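Local coordinates for protein nucleoporin NUP82 (Saccharomyces cerevisiae, PDB 3PBP) that serves as a structural component of the yeast nuclear pore complex, this part being the N-terminal β-propeller domain, which contains a region that interacts with NUP116, at residues Q434-L439 with F447-S452; R24-S29 with I423-Y428. The protein carries 1 engineered substitution. All blocks are in the same frame, centred on the assembly; numbering follows the deposited sequence.

Contact 1. Residues Q434-L439 with F447-S452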
loop_
_atom_site.group_PDB
_atom_site.type_symbol
_atom_site.label_atom_id
_atom_site.label_comp_id
_atom_site.label_asym_id
_atom_site.label_seq_id
_atom_site.Cartn_x
_atom_site.Cartn_y
_atom_site.Cartn_z
ATOM N N GLN A 434 12.612 -30.926 12.520
ATOM C CA GLN A 434 12.081 -31.008 11.169
ATOM C C GLN A 434 11.036 -29.948 10.906
ATOM O O GLN A 434 9.943 -29.987 11.472
ATOM C CB GLN A 434 11.477 -32.387 10.902
ATOM C CG GLN A 434 12.469 -33.396 10.348
ATOM C CD GLN A 434 11.791 -34.675 9.884
ATOM O OE1 GLN A 434 10.896 -34.644 9.030
ATOM N NE2 GLN A 434 12.210 -35.809 10.444
ATOM N N SER A 435 11.379 -28.994 10.049
ATOM C CA SER A 435 10.445 -27.939 9.708
ATOM C C SER A 435 9.372 -28.528 8.789
ATOM O O SER A 435 9.661 -29.344 7.915
ATOM C CB SER A 435 11.182 -26.768 9.041
ATOM O OG SER A 435 12.179 -27.214 8.142
ATOM N N ASN A 436 8.127 -28.129 9.011
ATOM C CA ASN A 436 7.021 -28.630 8.217
ATOM C C ASN A 436 6.066 -27.519 7.818
ATOM O O ASN A 436 6.162 -26.395 8.306
ATOM C CB ASN A 436 6.263 -29.684 9.014
ATOM C CG ASN A 436 7.157 -30.810 9.469
ATOM O OD1 ASN A 436 7.656 -31.585 8.656
ATOM N ND2 ASN A 436 7.378 -30.904 10.779
ATOM N N LEU A 437 5.146 -27.849 6.919
ATOM C CA LEU A 437 4.150 -26.904 6.449
ATOM C C LEU A 437 2.787 -27.502 6.724
ATOM O O LEU A 437 2.475 -28.582 6.246
ATOM C CB LEU A 437 4.306 -26.663 4.954
ATOM C CG LEU A 437 3.228 -25.808 4.293
ATOM C CD1 LEU A 437 3.237 -24.396 4.872
ATOM C CD2 LEU A 437 3.483 -25.773 2.802
ATOM N N ALA A 438 1.977 -26.812 7.510
ATOM C CA ALA A 438 0.650 -27.307 7.813
ATOM C C ALA A 438 -0.325 -26.672 6.844
ATOM O O ALA A 438 -0.392 -25.455 6.736
ATOM C CB ALA A 438 0.273 -26.961 9.243
ATOM N N LEU A 439 -1.064 -27.500 6.117
ATOM C CA LEU A 439 -2.054 -27.010 5.167
ATOM C C LEU A 439 -3.415 -27.271 5.770
ATOM O O LEU A 439 -3.827 -28.415 5.930
ATOM C CB LEU A 439 -1.926 -27.737 3.830
ATOM C CG LEU A 439 -0.611 -27.486 3.094
ATOM C CD1 LEU A 439 -0.589 -28.263 1.785
ATOM C CD2 LEU A 439 -0.457 -25.991 2.834
ATOM N N PHE A 447 0.147 -32.093 6.628
ATOM C CA PHE A 447 1.466 -31.634 7.040
ATOM C C PHE A 447 2.443 -32.120 5.985
ATOM O O PHE A 447 2.273 -33.208 5.440
ATOM C CB PHE A 447 1.841 -32.196 8.421
ATOM C CG PHE A 447 0.963 -31.695 9.535
ATOM C CD1 PHE A 447 -0.334 -32.170 9.686
ATOM C CD2 PHE A 447 1.410 -30.705 10.398
ATOM C CE1 PHE A 447 -1.177 -31.661 10.676
ATOM C CE2 PHE A 447 0.572 -30.190 11.390
ATOM C CZ PHE A 447 -0.721 -30.670 11.525
ATOM N N GLN A 448 3.453 -31.312 5.680
ATOM C CA GLN A 448 4.442 -31.681 4.675
ATOM C C GLN A 448 5.824 -31.205 5.060
ATOM O O GLN A 448 5.974 -30.158 5.684
ATOM C CB GLN A 448 4.058 -31.086 3.328
ATOM C CG GLN A 448 2.627 -31.370 2.972
ATOM C CD GLN A 448 2.324 -31.079 1.539
ATOM O OE1 GLN A 448 1.226 -31.369 1.058
ATOM N NE2 GLN A 448 3.294 -30.506 0.835
ATOM N N ASN A 449 6.833 -31.976 4.678
ATOM C CA ASN A 449 8.210 -31.638 4.998
ATOM C C ASN A 449 8.697 -30.462 4.170
ATOM O O ASN A 449 8.333 -30.320 3.004
ATOM C CB ASN A 449 9.106 -32.850 4.762
ATOM C CG ASN A 449 8.684 -34.056 5.589
ATOM O OD1 ASN A 449 8.837 -34.072 6.814
ATOM N ND2 ASN A 449 8.141 -35.071 4.921
ATOM N N ILE A 450 9.511 -29.617 4.790
ATOM C CA ILE A 450 10.071 -28.448 4.127
ATOM C C ILE A 450 11.590 -28.518 4.252
ATOM O O ILE A 450 12.121 -28.710 5.346
ATOM C CB ILE A 450 9.579 -27.131 4.785
ATOM C CG1 ILE A 450 8.052 -27.044 4.729
ATOM C CG2 ILE A 450 10.208 -25.937 4.082
ATOM C CD1 ILE A 450 7.479 -27.021 3.322
ATOM N N SER A 451 12.289 -28.381 3.132
ATOM C CA SER A 451 13.745 -28.424 3.158
ATOM C C SER A 451 14.290 -27.065 3.600
ATOM O O SER A 451 13.960 -26.032 3.010
ATOM C CB SER A 451 14.290 -28.793 1.773
ATOM O OG SER A 451 13.839 -27.886 0.781
ATOM N N SER A 452 15.106 -27.087 4.656
ATOM C CA SER A 452 15.734 -25.893 5.242
ATOM C C SER A 452 14.872 -25.215 6.319
ATOM O O SER A 452 15.363 -25.102 7.468
ATOM C CB SER A 452 16.099 -24.874 4.146
ATOM O OG SER A 452 16.878 -23.804 4.660
ATOM O OXT SER A 452 13.727 -24.802 6.013
#
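With CG1 beside its own backbone N and anti to the carbonyl carbon (chi1 -59°), Ile450 lays its longer branch over the backbone of strand 434-439, where CG1 lies 3.7 Å from Asn436 C and the terminal CD1 meets Leu437 CB at 3.6 Å. The pair belongs to a β-hairpin made of strands 434-440 and 445-449 in the last blade of a β-propeller, and it illustrates how antiparallel pairing divides side chains between two faces. Leu437 and Gln448 form the central hydrogen-bonded pair: Leu437 N gives its hydrogen to Gln448 O at 2.7 Å, and Gln448 N returns one to Leu437 O at 3.0 Å. Both side chains stand on the face that packs against strand 413-419 of the preceding blade. There the NE2 of the extended Gln448 side chain hydrogen-bonds to the backbone oxygen of Ile417, while OE1 lies 3.7 Å from CD1 of Leu439, the two side chains crossing at a slant. The opposite face carries Ala438 and Phe447, a non-hydrogen-bonded pair. The CB of Ala438 approaches the ring of Phe447 obliquely, 3.9 Å from CE2, and Phe13 comes edge-to-face with the same ring, bringing the N-terminal arm onto the hairpin. At Ile450 the pairing continues: Ile450 N donates to Ser435 O at 3.1 Å, with an N-H...O angle of 153°. Ser435 adds a side-chain link to the C-terminal residues, because a chi1 of 40° sets its hydroxyl between its own backbone N and carbonyl carbon, turned toward the chain end. From there Ser435 OG makes a weak hydrogen bond to Ile450 O, 3.2 Å away.

Contact 2. Residues R24-S29 with I423-Y428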
loop_
_atom_site.group_PDB
_atom_site.type_symbol
_atom_site.label_atom_id
_atom_site.label_comp_id
_atom_site.label_asym_id
_atom_site.label_seq_id
_atom_site.Cartn_x
_atom_site.Cartn_y
_atom_site.Cartn_z
ATOM N N ARG A 24 -12.013 -22.896 9.919
ATOM C CA ARG A 24 -10.823 -23.363 10.652
ATOM C C ARG A 24 -9.533 -22.640 10.270
ATOM O O ARG A 24 -9.198 -22.510 9.089
ATOM C CB ARG A 24 -10.594 -24.860 10.423
ATOM C CG ARG A 24 -11.677 -25.769 10.958
ATOM C CD ARG A 24 -11.494 -27.152 10.382
ATOM N NE ARG A 24 -10.975 -28.095 11.359
ATOM C CZ ARG A 24 -10.313 -29.203 11.038
ATOM N NH1 ARG A 24 -10.084 -29.499 9.758
ATOM N NH2 ARG A 24 -9.890 -30.021 11.994
ATOM N N TYR A 25 -8.790 -22.192 11.272
ATOM C CA TYR A 25 -7.538 -21.502 11.009
ATOM C C TYR A 25 -6.423 -22.058 11.861
ATOM O O TYR A 25 -6.660 -22.670 12.892
ATOM C CB TYR A 25 -7.680 -20.012 11.282
ATOM C CG TYR A 25 -8.873 -19.389 10.598
ATOM C CD1 TYR A 25 -10.156 -19.494 11.150
ATOM C CD2 TYR A 25 -8.724 -18.678 9.404
ATOM C CE1 TYR A 25 -11.261 -18.902 10.534
ATOM C CE2 TYR A 25 -9.823 -18.081 8.779
ATOM C CZ TYR A 25 -11.089 -18.197 9.351
ATOM O OH TYR A 25 -12.183 -17.612 8.740
ATOM N N ILE A 26 -5.199 -21.838 11.415
ATOM C CA ILE A 26 -4.035 -22.308 12.142
ATOM C C ILE A 26 -2.894 -21.319 11.918
ATOM O O ILE A 26 -2.698 -20.822 10.809
ATOM C CB ILE A 26 -3.624 -23.720 11.664
ATOM C CG1 ILE A 26 -2.435 -24.217 12.486
ATOM C CG2 ILE A 26 -3.311 -23.695 10.160
ATOM C CD1 ILE A 26 -1.985 -25.600 12.108
ATOM N N PHE A 27 -2.161 -21.014 12.982
ATOM C CA PHE A 27 -1.034 -20.078 12.909
ATOM C C PHE A 27 0.071 -20.624 13.797
ATOM O O PHE A 27 -0.185 -21.439 14.696
ATOM C CB PHE A 27 -1.435 -18.709 13.445
ATOM C CG PHE A 27 -2.724 -18.200 12.895
ATOM C CD1 PHE A 27 -2.767 -17.585 11.636
ATOM C CD2 PHE A 27 -3.910 -18.347 13.627
ATOM C CE1 PHE A 27 -3.972 -17.120 11.112
ATOM C CE2 PHE A 27 -5.123 -17.887 13.113
ATOM C CZ PHE A 27 -5.156 -17.269 11.847
ATOM N N SER A 28 1.299 -20.189 13.544
ATOM C CA SER A 28 2.419 -20.621 14.356
ATOM C C SER A 28 3.141 -19.361 14.766
ATOM O O SER A 28 2.861 -18.286 14.255
ATOM C CB SER A 28 3.347 -21.572 13.599
ATOM O OG SER A 28 3.985 -20.915 12.529
ATOM N N SER A 29 4.073 -19.501 15.693
ATOM C CA SER A 29 4.795 -18.360 16.234
ATOM C C SER A 29 6.162 -18.825 16.740
ATOM O O SER A 29 6.384 -20.028 16.929
ATOM C CB SER A 29 3.983 -17.805 17.410
ATOM O OG SER A 29 3.997 -16.402 17.412
ATOM N N ILE A 423 -8.537 -22.527 -1.060
ATOM C CA ILE A 423 -7.354 -21.763 -0.635
ATOM C C ILE A 423 -7.048 -22.053 0.832
ATOM O O ILE A 423 -7.628 -21.442 1.736
ATOM C CB ILE A 423 -7.568 -20.254 -0.778
ATOM C CG1 ILE A 423 -7.883 -19.905 -2.236
ATOM C CG2 ILE A 423 -6.321 -19.514 -0.297
ATOM C CD1 ILE A 423 -8.157 -18.417 -2.457
ATOM N N PRO A 424 -6.120 -22.988 1.088
ATOM C CA PRO A 424 -5.771 -23.345 2.461
ATOM C C PRO A 424 -5.079 -22.273 3.292
ATOM O O PRO A 424 -4.652 -21.223 2.795
ATOM C CB PRO A 424 -4.912 -24.595 2.276
ATOM C CG PRO A 424 -4.182 -24.291 1.025
ATOM C CD PRO A 424 -5.264 -23.714 0.128
ATOM N N ASN A 425 -4.998 -22.575 4.578
ATOM C CA ASN A 425 -4.383 -21.731 5.576
ATOM C C ASN A 425 -3.013 -22.389 5.794
ATOM O O ASN A 425 -2.936 -23.587 6.063
ATOM C CB ASN A 425 -5.261 -21.791 6.834
ATOM C CG ASN A 425 -5.077 -20.606 7.742
ATOM O OD1 ASN A 425 -4.176 -20.582 8.577
ATOM N ND2 ASN A 425 -5.935 -19.606 7.586
ATOM N N LEU A 426 -1.931 -21.632 5.640
ATOM C CA LEU A 426 -0.595 -22.194 5.832
ATOM C C LEU A 426 0.025 -21.835 7.173
ATOM O O LEU A 426 -0.352 -20.851 7.803
ATOM C CB LEU A 426 0.352 -21.731 4.729
ATOM C CG LEU A 426 0.312 -22.458 3.396
ATOM C CD1 LEU A 426 -1.101 -22.457 2.849
ATOM C CD2 LEU A 426 1.270 -21.772 2.439
ATOM N N ALA A 427 0.992 -22.638 7.594
ATOM C CA ALA A 427 1.693 -22.405 8.842
ATOM C C ALA A 427 2.968 -23.238 8.903
ATOM O O ALA A 427 2.978 -24.411 8.556
ATOM C CB ALA A 427 0.786 -22.739 10.011
ATOM N N TYR A 428 4.050 -22.609 9.337
ATOM C CA TYR A 428 5.342 -23.275 9.476
ATOM C C TYR A 428 5.425 -23.863 10.882
ATOM O O TYR A 428 5.221 -23.161 11.866
ATOM C CB TYR A 428 6.470 -22.261 9.264
ATOM C CG TYR A 428 7.849 -22.716 9.689
ATOM C CD1 TYR A 428 8.701 -23.378 8.804
ATOM C CD2 TYR A 428 8.322 -22.434 10.965
ATOM C CE1 TYR A 428 10.000 -23.736 9.184
ATOM C CE2 TYR A 428 9.603 -22.787 11.358
ATOM C CZ TYR A 428 10.444 -23.435 10.469
ATOM O OH TYR A 428 11.725 -23.762 10.879
#
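The seam between the first and last blades is bridged by side chains, and Asn425 and Ser28 supply the polar links. The hydroxyl of Ser28 donates to Tyr428 O at 2.6 Å. With chi1 at 66° the OG swings across to strand 425-428, and the bond arrives in the plane of the Tyr428 carbonyl, on a lone pair. Toward the other end, Asn425 OD1 accepts the backbone N-H of Ile26 at 3.3 Å; the bond is fairly straight at hydrogen (162°), yet the donor stands well above the plane of the amide instead of on a lone pair. Strands 24-29 and 425-428 are the innermost strands of neighbouring propeller blades, running roughly parallel with axes 5.8 Å apart, and each takes its backbone bonds from its own blade: Phe27 from Val36, Ala427 from Ala438. Between the two polar links, the small Ala427 CB faces Ile26 CG2 at 4.2 Å. Asn425 ND2 lies at the edge of the Tyr25 ring, 3.5 Å from CD2, the amide standing almost perpendicular to the ring (84°), while the Tyr25 hydroxyl is bonded to Phe69 O. Were Asn425 shortened to an alanine, Ile26 N would probably lose this acceptor and the edge of the Tyr25 ring its amide neighbour.

Overall arrangement
Contacts 1 and 2 show the two levels at which a propeller is held together: strand pairing within a blade and side-chain bridging between blades. Their centres lie about 12 Å apart, and both involve the last blade. Strand 425-431 faces the first blade in contact 2 and on its other side pairs with strand 434-440 of contact 1, so it connects the two. Ala438 N probably donates a hydrogen bond to Ala427 O at 2.8 Å, and Leu439 CD2 packs on Leu426 CD1 at 3.6 Å. The strand directions differ accordingly: 144° in the hairpin, 23° across the seam.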